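Local coordinates for ancillary protein 1 (Streptococcus pyogenes, PDB 2XI9) that probably mediates attachment to host cells as a pilus-presented adhesin, whose internal thioester bond is required for efficient host cell interaction, at residues A148-K151 / S155-V158; Y224-Q229 / G313-P318; S124-N129 / P180-G185; K166-S171 / V187-I192. All blocks are in the same frame, centred on the assembly; numbering follows the deposited sequence.

Contact 1: A148-K151 / S155-V158; sequences AKNK and SQVV
Ala148 and Gln156 face each other as an antiparallel hydrogen-bonded pair: Ala148 N donates to Gln156 O at 3.0 Å, and Gln156 N returns to Ala148 O at 2.9 Å, nearly straight at 163°. Beside them, Lys149 and Ser155 form the non-hydrogen-bonded pair, and Ser155 CA leans a C-H toward Ala148 O. On the face shared by Ala148 and Gln156, the Ala148 methyl meets Val158 CG1 at 3.8 Å, and Phe301 of strand 299-303 packs on all three residues.

Where the strand gives way to the connecting loop, Asn150 takes over with its side chain. CG stands beside the backbone N (chi1 -57°), which swings the amide back over the hairpin, and Asn150 OD1 accepts Gln156 NE2 at 3.0 Å. The donor lies in the carbonyl plane of Asn150, although the two amide planes are 61° apart and the side chains cross at about a right angle.

A second shell fixes both amides. Asn150 ND2 is held by Ser154 OG and Gln315 OE1. Gln156 NE2 also reaches Asp299 OD2, and Gln156 OE1 receives the backbone N-H groups of Thr314 and Gln315. With two partners on each end, the buried Gln156 amide is satisfied in one orientation, so the beta hairpin of strands 146-149 and 155-160 is tied to the chain beyond strand 311-313 through oriented polar bonds.

Contact 2: Y224-Q229 / G313-P318; sequences YREKGQ and GTQWHP
Thr314 O is gripped by three donors. Arg225 approaches side-on, its NE 3.2 Å and its NH2 2.9 Å from Thr314 O, so that the oxygen sits at the edge of the guanidinium and only 6° out of its plane. The NH2 hydrogen comes from above the carbonyl plane rather than along a lone pair. A bend at chi3 (75°) turns the arginine end back to present this edge. The third donor is water 2, which lies between Thr314 O and Glu226 OE2 and donates to both.

Glu226 OE2 further receives a weak bond from Gln315 NE2 at 3.3 Å; the two side chains cross at about a right angle, yet carboxylate and amide planes are parallel within 1°. Stronger ties of Gln315 lie beyond, where its OE1 takes Asn150 ND2. Water 1 donates to Arg225 O at 2.8 Å and weakly accepts Gln315 NE2.

The 224-229 loop, between helices 209-222 and 238-253 of the thioester domain, is shaped by a type II beta turn from Glu226 to Gln229, with Gly228 at positive phi. Gln229 OE1 folds back to accept Arg225 N at 2.7 Å and Glu226 N at 3.0 Å, which fixes the backbone from which both charged side chains start.

Thr314 points at this loop: its CB lies 3.6 Å from Arg225 O, while CG2 packs near Tyr224 O. Its OG1 bonds to Val157 O of strand 155-160, and Tyr224 OH to Glu238.

Contact 3: S124-N129 / P180-G185; sequences SVEAYN and PDFTTG
Glu126 lies flat along one face of the Phe182 ring, an acidic side chain that packs through its methylenes and the flat of its carboxylate while OE2 is bonded elsewhere. Its CB sits over the ring centre, 3.7 Å from the centroid of Phe182 and 13° off the ring normal, a CH-pi contact. The chain then runs on extended from the ring centre toward Phe182 CG and CB, and its carboxylate stacks with a plane only 9° from that of the phenyl group. OE1 of Glu126 comes within 3.9 Å of Phe182 CD2, and its OE2 within 3.8 Å of Phe182 CB.

Glu126 holds CG opposite its backbone N (chi1 179°), which carries CG and the carboxylate on across the Phe182 face at a slant. The far end of the ring packs against main chain: Ser124 O meets CZ of Phe182 at its edge, 3.5 Å away, and the carbonyl carbon of Val125 lies equally close to Phe182 CE1.

What keeps the carboxylate in place is a hydrogen bond from Thr179 N to OE2, just ahead of the short helix 180-183. Thr179 OG1 in turn accepts Phe182 N. Thr184, at the far end, donates through both N and OG1 back to Pro180 O, from opposite faces of its plane, and Gly185 leaves the helix with positive phi.

The main chain that meets the rim of the ring is itself irregular: Ser124 and Val125 both face Tyr189 of strand 189-193, the arrangement of a classic beta bulge.

Contact 4: K166-S171 / V187-I192; sequences KSPPDS and VKYTHI
Tyr189 reaches Pro168 and Pro169 with the tip of its ring. CB points toward the two prolines, and CG stands beside the backbone N (chi1 -60°), aiming the ring at them. Ala127 of strand 127-130 packs against both Tyr189 and Pro168. Tyr189 CZ lies 4.3 Å from Pro168 CB, which approaches obliquely. Tyr189 OH, at the very end, lies 3.4 Å from Pro168 CB and 3.7 Å from Pro169 CD. This OH donates to water 3 at 2.7 Å, with the water oxygen in the ring plane, and the water donates in turn to Lys166 O at 3.1 Å.

Beside the phenol, Val187 adds an apolar contact, its CG1 resting 3.8 Å from Pro169 CD, while Val187 CB faces Pro169 CG. Asp181 of helix 180-183 flanks both Pro169 and Val187.

The rigid Pro168-Pro169 pair leads directly into strand 170-171. The contact thus joins the lead-in to strand 170-171 with the start of strand 189-193, the two outermost strands of the mixed seven-stranded sheet in the thioester domain.

Contacts 1, 3 and 4 share the mixed seven-stranded sheet, while contact 2 links the loop after helix 209-222 to the chain leaving strand 311-313 of that sheet. Contacts 3 and 4 lie closest, centres about 6 Å apart, and their segments alternate along the chain; Asn129 pairs with Pro169 and Ser171 between them. The hairpin of contact 1 falls within the chain spanned by contact 3 and meets it through Ser155 and Tyr128. Contact 2 closes last, its centre about 8 Å from that of contact 1 and about 20 Å from that of contact 3. Contacts 1, 3 and 4 hold the sheet and its edges together, and contact 2 joins it to the loop between helices 209-222 and 238-253.

Contact 1: A148-K151 / S155-V158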
loop_
_atom_site.group_PDB
_atom_site.type_symbol
_atom_site.label_atom_id
_atom_site.label_comp_id
_atom_site.label_asym_id
_atom_site.label_seq_id
_atom_site.Cartn_x
_atom_site.Cartn_y
_atom_site.Cartn_z
ATOM N N ALA A 148 4.850 4.854 -9.486
ATOM C CA ALA A 148 6.000 4.777 -8.574
ATOM C C ALA A 148 7.247 4.412 -9.343
ATOM O O ALA A 148 7.194 3.699 -10.358
ATOM C CB ALA A 148 5.759 3.765 -7.391
ATOM N N LYS A 149 8.370 4.876 -8.830
ATOM C CA LYS A 149 9.660 4.547 -9.373
ATOM C C LYS A 149 10.197 3.254 -8.735
ATOM O O LYS A 149 10.321 3.146 -7.502
ATOM C CB LYS A 149 10.631 5.697 -9.156
ATOM C CG LYS A 149 10.292 6.915 -10.031
ATOM C CD LYS A 149 11.498 7.683 -10.398
ATOM C CE LYS A 149 11.982 7.332 -11.799
ATOM N NZ LYS A 149 13.397 7.751 -11.959
ATOM N N ASN A 150 10.510 2.269 -9.580
ATOM C CA ASN A 150 11.275 1.085 -9.148
ATOM C C ASN A 150 12.727 1.403 -8.866
ATOM O O ASN A 150 13.279 2.394 -9.362
ATOM C CB ASN A 150 11.182 -0.020 -10.201
ATOM C CG ASN A 150 9.762 -0.412 -10.484
ATOM O OD1 ASN A 150 8.921 -0.488 -9.572
ATOM N ND2 ASN A 150 9.463 -0.630 -11.764
ATOM N N LYS A 151 13.382 0.537 -8.109
ATOM C CA LYS A 151 14.757 0.773 -7.745
ATOM C C LYS A 151 15.665 1.043 -8.957
ATOM O O LYS A 151 16.505 1.931 -8.895
ATOM C CB LYS A 151 15.318 -0.385 -6.900
ATOM C CG LYS A 151 16.695 -0.108 -6.325
ATOM C CD LYS A 151 17.261 -1.319 -5.584
ATOM C CE LYS A 151 18.667 -1.054 -5.060
ATOM N NZ LYS A 151 19.317 -2.331 -4.597
ATOM N N SER A 155 9.463 2.704 -14.137
ATOM C CA SER A 155 8.261 3.167 -13.473
ATOM C C SER A 155 7.198 2.053 -13.554
ATOM O O SER A 155 7.215 1.226 -14.465
ATOM C CB SER A 155 7.703 4.430 -14.134
ATOM O OG SER A 155 8.474 5.608 -13.804
ATOM N N GLN A 156 6.307 2.039 -12.585
ATOM C CA GLN A 156 5.172 1.160 -12.591
ATOM C C GLN A 156 3.910 1.999 -12.372
ATOM O O GLN A 156 3.908 2.921 -11.562
ATOM C CB GLN A 156 5.354 0.052 -11.516
ATOM C CG GLN A 156 4.817 0.260 -10.167
ATOM C CD GLN A 156 4.942 -0.965 -9.295
ATOM O OE1 GLN A 156 3.948 -1.639 -9.007
ATOM N NE2 GLN A 156 6.154 -1.264 -8.875
ATOM N N VAL A 157 2.847 1.661 -13.084
ATOM C CA VAL A 157 1.516 2.189 -12.816
ATOM C C VAL A 157 1.158 1.857 -11.367
ATOM O O VAL A 157 1.406 0.725 -10.896
ATOM C CB VAL A 157 0.497 1.576 -13.772
ATOM C CG1 VAL A 157 -0.950 1.940 -13.373
ATOM C CG2 VAL A 157 0.843 1.997 -15.262
ATOM N N VAL A 158 0.636 2.842 -10.651
ATOM C CA VAL A 158 0.042 2.606 -9.326
ATOM C C VAL A 158 -1.311 3.276 -9.237
ATOM O O VAL A 158 -1.616 4.189 -10.015
ATOM C CB VAL A 158 0.942 3.101 -8.183
ATOM C CG1 VAL A 158 2.342 2.364 -8.235
ATOM C CG2 VAL A 158 1.098 4.615 -8.188
#

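Contact 2: Y224-Q229 / G313-P318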
loop_
_atom_site.group_PDB
_atom_site.type_symbol
_atom_site.label_atom_id
_atom_site.label_comp_id
_atom_site.label_asym_id
_atom_site.label_seq_id
_atom_site.Cartn_x
_atom_site.Cartn_y
_atom_site.Cartn_z
ATOM N N TYR A 224 -5.946 -2.312 -15.523
ATOM C CA TYR A 224 -4.863 -1.736 -16.309
ATOM C C TYR A 224 -3.552 -1.839 -15.538
ATOM O O TYR A 224 -3.398 -1.262 -14.456
ATOM C CB TYR A 224 -5.152 -0.293 -16.630
ATOM C CG TYR A 224 -4.160 0.366 -17.494
ATOM C CD1 TYR A 224 -4.157 0.140 -18.881
ATOM C CD2 TYR A 224 -3.222 1.225 -16.977
ATOM C CE1 TYR A 224 -3.254 0.767 -19.686
ATOM C CE2 TYR A 224 -2.309 1.838 -17.786
ATOM C CZ TYR A 224 -2.317 1.610 -19.126
ATOM O OH TYR A 224 -1.437 2.264 -19.956
ATOM N N ARG A 225 -2.601 -2.542 -16.128
ATOM C CA ARG A 225 -1.343 -2.802 -15.465
ATOM C C ARG A 225 -0.145 -2.230 -16.147
ATOM O O ARG A 225 0.824 -1.923 -15.466
ATOM C CB ARG A 225 -1.140 -4.288 -15.296
ATOM C CG ARG A 225 -2.087 -4.870 -14.279
ATOM C CD ARG A 225 -1.805 -6.352 -14.123
ATOM N NE ARG A 225 -0.576 -6.571 -13.351
ATOM C CZ ARG A 225 -0.020 -7.753 -13.113
ATOM N NH1 ARG A 225 -0.527 -8.880 -13.640
ATOM N NH2 ARG A 225 1.105 -7.798 -12.407
ATOM N N GLU A 226 -0.188 -2.074 -17.468
ATOM C CA GLU A 226 1.003 -1.712 -18.217
ATOM C C GLU A 226 0.697 -0.826 -19.412
ATOM O O GLU A 226 -0.198 -1.136 -20.220
ATOM C CB GLU A 226 1.692 -2.977 -18.731
ATOM C CG GLU A 226 2.304 -3.904 -17.663
ATOM C CD GLU A 226 3.710 -3.470 -17.179
ATOM O OE1 GLU A 226 4.356 -2.625 -17.838
ATOM O OE2 GLU A 226 4.173 -4.000 -16.146
ATOM N N LYS A 227 1.489 0.238 -19.575
ATOM C CA LYS A 227 1.390 1.056 -20.771
ATOM C C LYS A 227 1.432 0.177 -22.000
ATOM O O LYS A 227 2.274 -0.713 -22.115
ATOM C CB LYS A 227 2.520 2.073 -20.867
ATOM C CG LYS A 227 2.367 3.301 -20.001
ATOM C CD LYS A 227 3.698 4.088 -19.905
ATOM C CE LYS A 227 3.489 5.561 -19.522
ATOM N NZ LYS A 227 4.661 6.089 -18.753
ATOM N N GLY A 228 0.545 0.450 -22.952
ATOM C CA GLY A 228 0.484 -0.314 -24.198
ATOM C C GLY A 228 -0.231 -1.655 -24.136
ATOM O O GLY A 228 -0.381 -2.307 -25.154
ATOM N N GLN A 229 -0.685 -2.105 -22.973
ATOM C CA GLN A 229 -1.325 -3.424 -22.923
ATOM C C GLN A 229 -2.567 -3.485 -23.822
ATOM O O GLN A 229 -3.208 -2.487 -24.068
ATOM C CB GLN A 229 -1.706 -3.837 -21.502
ATOM C CG GLN A 229 -2.931 -3.164 -20.926
ATOM C CD GLN A 229 -3.273 -3.716 -19.558
ATOM O OE1 GLN A 229 -2.496 -3.585 -18.631
ATOM N NE2 GLN A 229 -4.442 -4.310 -19.424
ATOM N N GLY A 313 0.402 -1.128 -6.253
ATOM C CA GLY A 313 1.171 -1.266 -7.444
ATOM C C GLY A 313 0.613 -2.280 -8.399
ATOM O O GLY A 313 -0.396 -2.942 -8.116
ATOM N N THR A 314 1.309 -2.391 -9.523
ATOM C CA THR A 314 0.946 -3.268 -10.638
ATOM C C THR A 314 2.033 -4.260 -11.008
ATOM O O THR A 314 1.827 -5.083 -11.922
ATOM C CB THR A 314 0.596 -2.441 -11.882
ATOM O OG1 THR A 314 1.691 -1.569 -12.209
ATOM C CG2 THR A 314 -0.623 -1.628 -11.639
ATOM N N GLN A 315 3.177 -4.203 -10.321
ATOM C CA GLN A 315 4.339 -5.052 -10.596
ATOM C C GLN A 315 4.779 -5.651 -9.242
ATOM O O GLN A 315 4.213 -5.302 -8.221
ATOM C CB GLN A 315 5.483 -4.248 -11.240
ATOM C CG GLN A 315 5.084 -3.569 -12.618
ATOM C CD GLN A 315 6.150 -2.596 -13.143
ATOM O OE1 GLN A 315 7.225 -2.470 -12.562
ATOM N NE2 GLN A 315 5.853 -1.918 -14.270
ATOM N N TRP A 316 5.800 -6.484 -9.270
ATOM C CA TRP A 316 6.356 -7.170 -8.079
ATOM C C TRP A 316 7.882 -7.128 -8.121
ATOM O O TRP A 316 8.503 -7.728 -9.024
ATOM C CB TRP A 316 5.836 -8.613 -8.036
ATOM C CG TRP A 316 6.398 -9.465 -6.966
ATOM C CD1 TRP A 316 7.087 -10.637 -7.131
ATOM C CD2 TRP A 316 6.372 -9.208 -5.568
ATOM N NE1 TRP A 316 7.478 -11.125 -5.907
ATOM C CE2 TRP A 316 7.044 -10.265 -4.934
ATOM C CE3 TRP A 316 5.839 -8.172 -4.778
ATOM C CZ2 TRP A 316 7.188 -10.332 -3.523
ATOM C CZ3 TRP A 316 6.000 -8.234 -3.390
ATOM C CH2 TRP A 316 6.653 -9.320 -2.788
ATOM N N HIS A 317 8.487 -6.438 -7.146
ATOM C CA HIS A 317 9.947 -6.303 -7.023
ATOM C C HIS A 317 10.451 -6.815 -5.658
ATOM O O HIS A 317 10.598 -6.025 -4.727
ATOM C CB HIS A 317 10.338 -4.846 -7.223
ATOM C CG HIS A 317 10.068 -4.371 -8.601
ATOM N ND1 HIS A 317 8.823 -3.941 -9.002
ATOM C CD2 HIS A 317 10.848 -4.362 -9.708
ATOM C CE1 HIS A 317 8.857 -3.655 -10.292
ATOM N NE2 HIS A 317 10.079 -3.883 -10.739
ATOM N N PRO A 318 10.637 -8.123 -5.512
ATOM C CA PRO A 318 11.019 -8.707 -4.195
ATOM C C PRO A 318 12.486 -8.544 -3.805
ATOM O O PRO A 318 12.851 -8.776 -2.631
ATOM C CB PRO A 318 10.739 -10.197 -4.373
ATOM C CG PRO A 318 10.783 -10.422 -5.873
ATOM C CD PRO A 318 10.260 -9.169 -6.488
HETATM O O HOH W 1 3.181 -0.708 -14.700
HETATM O O HOH W 2 2.667 -5.493 -14.754
#

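Contact 3: S124-N129 / P180-G185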
loop_
_atom_site.group_PDB
_atom_site.type_symbol
_atom_site.label_atom_id
_atom_site.label_comp_id
_atom_site.label_asym_id
_atom_site.label_seq_id
_atom_site.Cartn_x
_atom_site.Cartn_y
_atom_site.Cartn_z
ATOM N N SER A 124 11.987 6.270 1.077
ATOM C CA SER A 124 13.118 6.586 0.221
ATOM C C SER A 124 12.819 6.424 -1.274
ATOM O O SER A 124 13.712 6.648 -2.081
ATOM C CB SER A 124 14.329 5.711 0.612
ATOM O OG SER A 124 14.023 4.341 0.370
ATOM N N VAL A 125 11.594 6.035 -1.617
ATOM C CA VAL A 125 11.166 5.798 -2.994
ATOM C C VAL A 125 10.300 6.966 -3.467
ATOM O O VAL A 125 9.510 7.510 -2.692
ATOM C CB VAL A 125 10.351 4.489 -3.097
ATOM C CG1 VAL A 125 9.707 4.338 -4.491
ATOM C CG2 VAL A 125 11.207 3.313 -2.768
ATOM N N GLU A 126 10.420 7.323 -4.739
ATOM C CA GLU A 126 9.596 8.383 -5.336
ATOM C C GLU A 126 8.342 7.867 -6.032
ATOM O O GLU A 126 8.367 6.853 -6.722
ATOM C CB GLU A 126 10.418 9.219 -6.318
ATOM C CG GLU A 126 9.593 10.316 -6.973
ATOM C CD GLU A 126 10.422 11.276 -7.777
ATOM O OE1 GLU A 126 11.537 10.908 -8.200
ATOM O OE2 GLU A 126 9.945 12.404 -7.985
ATOM N N ALA A 127 7.223 8.558 -5.833
ATOM C CA ALA A 127 6.039 8.342 -6.652
ATOM C C ALA A 127 5.636 9.719 -7.189
ATOM O O ALA A 127 6.034 10.741 -6.645
ATOM C CB ALA A 127 4.905 7.701 -5.862
ATOM N N TYR A 128 4.890 9.734 -8.278
ATOM C CA TYR A 128 4.553 10.981 -8.957
ATOM C C TYR A 128 3.254 10.885 -9.708
ATOM O O TYR A 128 2.769 9.778 -9.998
ATOM C CB TYR A 128 5.683 11.466 -9.875
ATOM C CG TYR A 128 6.029 10.488 -11.004
ATOM C CD1 TYR A 128 5.462 10.632 -12.270
ATOM C CD2 TYR A 128 6.942 9.441 -10.806
ATOM C CE1 TYR A 128 5.756 9.739 -13.300
ATOM C CE2 TYR A 128 7.249 8.542 -11.836
ATOM C CZ TYR A 128 6.645 8.706 -13.082
ATOM O OH TYR A 128 6.933 7.853 -14.133
ATOM N N ASN A 129 2.639 12.057 -9.932
ATOM C CA ASN A 129 1.479 12.199 -10.805
ATOM C C ASN A 129 1.958 12.886 -12.062
ATOM O O ASN A 129 2.548 13.984 -12.028
ATOM C CB ASN A 129 0.376 13.017 -10.114
ATOM C CG ASN A 129 -0.893 13.156 -10.946
ATOM O OD1 ASN A 129 -1.140 12.411 -11.887
ATOM N ND2 ASN A 129 -1.708 14.145 -10.587
ATOM N N PRO A 180 10.444 18.359 -6.498
ATOM C CA PRO A 180 10.986 18.996 -5.292
ATOM C C PRO A 180 10.426 18.385 -3.992
ATOM O O PRO A 180 11.136 18.290 -2.990
ATOM C CB PRO A 180 10.584 20.474 -5.432
ATOM C CG PRO A 180 9.656 20.572 -6.590
ATOM C CD PRO A 180 9.710 19.295 -7.371
ATOM N N ASP A 181 9.181 17.939 -4.016
ATOM C CA ASP A 181 8.600 17.278 -2.842
ATOM C C ASP A 181 9.396 16.014 -2.455
ATOM O O ASP A 181 9.572 15.714 -1.266
ATOM C CB ASP A 181 7.138 16.950 -3.083
ATOM C CG ASP A 181 6.224 18.200 -3.062
ATOM O OD1 ASP A 181 6.416 19.110 -2.218
ATOM O OD2 ASP A 181 5.303 18.256 -3.906
ATOM N N PHE A 182 9.900 15.282 -3.447
ATOM C CA PHE A 182 10.718 14.103 -3.133
ATOM C C PHE A 182 12.096 14.520 -2.674
ATOM O O PHE A 182 12.552 14.091 -1.616
ATOM C CB PHE A 182 10.818 13.155 -4.327
ATOM C CG PHE A 182 11.730 11.977 -4.088
ATOM C CD1 PHE A 182 11.327 10.935 -3.266
ATOM C CD2 PHE A 182 12.988 11.915 -4.690
ATOM C CE1 PHE A 182 12.162 9.845 -3.027
ATOM C CE2 PHE A 182 13.831 10.828 -4.467
ATOM C CZ PHE A 182 13.414 9.789 -3.630
ATOM N N THR A 183 12.730 15.407 -3.442
ATOM C CA THR A 183 14.091 15.854 -3.161
ATOM C C THR A 183 14.254 16.550 -1.812
ATOM O O THR A 183 15.226 16.310 -1.112
ATOM C CB THR A 183 14.611 16.787 -4.260
ATOM O OG1 THR A 183 14.499 16.122 -5.530
ATOM C CG2 THR A 183 16.055 17.138 -3.995
ATOM N N THR A 184 13.289 17.386 -1.438
ATOM C CA THR A 184 13.327 18.057 -0.138
ATOM C C THR A 184 12.941 17.094 1.002
ATOM O O THR A 184 13.072 17.434 2.184
ATOM C CB THR A 184 12.370 19.260 -0.108
ATOM O OG1 THR A 184 11.046 18.799 -0.370
ATOM C CG2 THR A 184 12.749 20.289 -1.147
ATOM N N GLY A 185 12.468 15.909 0.642
ATOM C CA GLY A 185 12.071 14.899 1.619
ATOM C C GLY A 185 10.653 15.065 2.154
ATOM O O GLY A 185 10.229 14.327 3.040
#

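Contact 4: K166-S171 / V187-I192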
loop_
_atom_site.group_PDB
_atom_site.type_symbol
_atom_site.label_atom_id
_atom_site.label_comp_id
_atom_site.label_asym_id
_atom_site.label_seq_id
_atom_site.Cartn_x
_atom_site.Cartn_y
_atom_site.Cartn_z
ATOM N N LYS A 166 -4.023 13.046 -0.507
ATOM C CA LYS A 166 -3.369 13.730 -1.604
ATOM C C LYS A 166 -2.674 12.745 -2.526
ATOM O O LYS A 166 -2.017 11.798 -2.077
ATOM C CB LYS A 166 -2.357 14.745 -1.081
ATOM C CG LYS A 166 -2.999 15.977 -0.443
ATOM C CD LYS A 166 -1.910 16.847 0.135
ATOM C CE LYS A 166 -2.202 18.269 0.070
ATOM N NZ LYS A 166 -2.940 18.743 1.271
ATOM N N SER A 167 -2.861 12.965 -3.821
ATOM C CA SER A 167 -2.152 12.193 -4.857
ATOM C C SER A 167 -0.604 12.402 -4.791
ATOM O O SER A 167 -0.125 13.363 -4.191
ATOM C CB SER A 167 -2.701 12.580 -6.227
ATOM O OG SER A 167 -2.694 13.980 -6.405
ATOM N N PRO A 168 0.175 11.476 -5.380
ATOM C CA PRO A 168 1.627 11.637 -5.364
ATOM C C PRO A 168 2.034 12.920 -6.071
ATOM O O PRO A 168 1.299 13.395 -6.906
ATOM C CB PRO A 168 2.159 10.349 -6.050
ATOM C CG PRO A 168 1.051 9.623 -6.477
ATOM C CD PRO A 168 -0.224 10.170 -5.904
ATOM N N PRO A 169 3.172 13.513 -5.684
ATOM C CA PRO A 169 3.567 14.797 -6.194
ATOM C C PRO A 169 3.454 14.943 -7.694
ATOM O O PRO A 169 3.872 14.054 -8.465
ATOM C CB PRO A 169 5.014 14.931 -5.721
ATOM C CG PRO A 169 5.091 14.068 -4.507
ATOM C CD PRO A 169 4.115 13.008 -4.667
ATOM N N ASP A 170 2.895 16.087 -8.113
ATOM C CA ASP A 170 2.796 16.366 -9.531
ATOM C C ASP A 170 4.196 16.497 -10.136
ATOM O O ASP A 170 5.092 17.139 -9.561
ATOM C CB ASP A 170 2.034 17.670 -9.783
ATOM C CG ASP A 170 0.552 17.576 -9.443
ATOM O OD1 ASP A 170 -0.002 16.478 -9.348
ATOM O OD2 ASP A 170 -0.062 18.638 -9.262
ATOM N N SER A 171 4.359 15.912 -11.318
ATOM C CA SER A 171 5.604 15.965 -12.048
ATOM C C SER A 171 5.296 16.575 -13.387
ATOM O O SER A 171 4.635 15.963 -14.206
ATOM C CB SER A 171 6.182 14.570 -12.253
ATOM O OG SER A 171 7.391 14.668 -13.006
ATOM N N VAL A 187 7.732 14.514 0.557
ATOM C CA VAL A 187 6.908 13.340 0.255
ATOM C C VAL A 187 7.753 12.213 -0.367
ATOM O O VAL A 187 8.198 12.346 -1.500
ATOM C CB VAL A 187 5.801 13.681 -0.734
ATOM C CG1 VAL A 187 4.899 12.494 -0.956
ATOM C CG2 VAL A 187 4.992 14.952 -0.257
ATOM N N LYS A 188 7.975 11.147 0.410
ATOM C CA LYS A 188 8.746 9.977 -0.014
ATOM C C LYS A 188 8.008 8.746 0.511
ATOM O O LYS A 188 7.247 8.884 1.478
ATOM C CB LYS A 188 10.131 10.008 0.584
ATOM C CG LYS A 188 10.943 11.249 0.326
ATOM C CD LYS A 188 12.320 11.153 0.907
ATOM C CE LYS A 188 12.323 11.262 2.435
ATOM N NZ LYS A 188 13.699 11.120 2.969
ATOM N N TYR A 189 8.232 7.563 -0.103
ATOM C CA TYR A 189 7.449 6.372 0.171
ATOM C C TYR A 189 8.338 5.214 0.592
ATOM O O TYR A 189 9.503 5.105 0.136
ATOM C CB TYR A 189 6.619 5.990 -1.070
ATOM C CG TYR A 189 5.643 7.051 -1.521
ATOM C CD1 TYR A 189 6.072 8.154 -2.244
ATOM C CD2 TYR A 189 4.292 6.945 -1.241
ATOM C CE1 TYR A 189 5.197 9.109 -2.659
ATOM C CE2 TYR A 189 3.392 7.919 -1.652
ATOM C CZ TYR A 189 3.849 9.000 -2.351
ATOM O OH TYR A 189 3.018 10.005 -2.752
ATOM N N THR A 190 7.784 4.344 1.451
ATOM C CA THR A 190 8.353 3.043 1.737
ATOM C C THR A 190 7.738 2.027 0.791
ATOM O O THR A 190 6.536 1.957 0.705
ATOM C CB THR A 190 8.049 2.594 3.172
ATOM O OG1 THR A 190 8.615 3.557 4.068
ATOM C CG2 THR A 190 8.723 1.276 3.456
ATOM N N HIS A 191 8.569 1.218 0.118
ATOM C CA HIS A 191 8.063 0.137 -0.725
ATOM C C HIS A 191 7.935 -1.093 0.191
ATOM O O HIS A 191 8.879 -1.421 0.887
ATOM C CB HIS A 191 9.052 -0.051 -1.880
ATOM C CG HIS A 191 8.914 -1.317 -2.651
ATOM N ND1 HIS A 191 10.011 -1.920 -3.258
ATOM C CD2 HIS A 191 7.842 -2.104 -2.926
ATOM C CE1 HIS A 191 9.607 -3.021 -3.873
ATOM N NE2 HIS A 191 8.300 -3.150 -3.700
ATOM N N ILE A 192 6.743 -1.684 0.242
ATOM C CA ILE A 192 6.480 -2.927 0.967
ATOM C C ILE A 192 5.789 -3.943 0.057
ATOM O O ILE A 192 5.330 -3.587 -1.013
ATOM C CB ILE A 192 5.601 -2.681 2.200
ATOM C CG1 ILE A 192 4.183 -2.274 1.830
ATOM C CG2 ILE A 192 6.215 -1.597 3.103
ATOM C CD1 ILE A 192 3.176 -2.435 3.017
HETATM O O HOH W 3 0.302 9.753 -2.441
#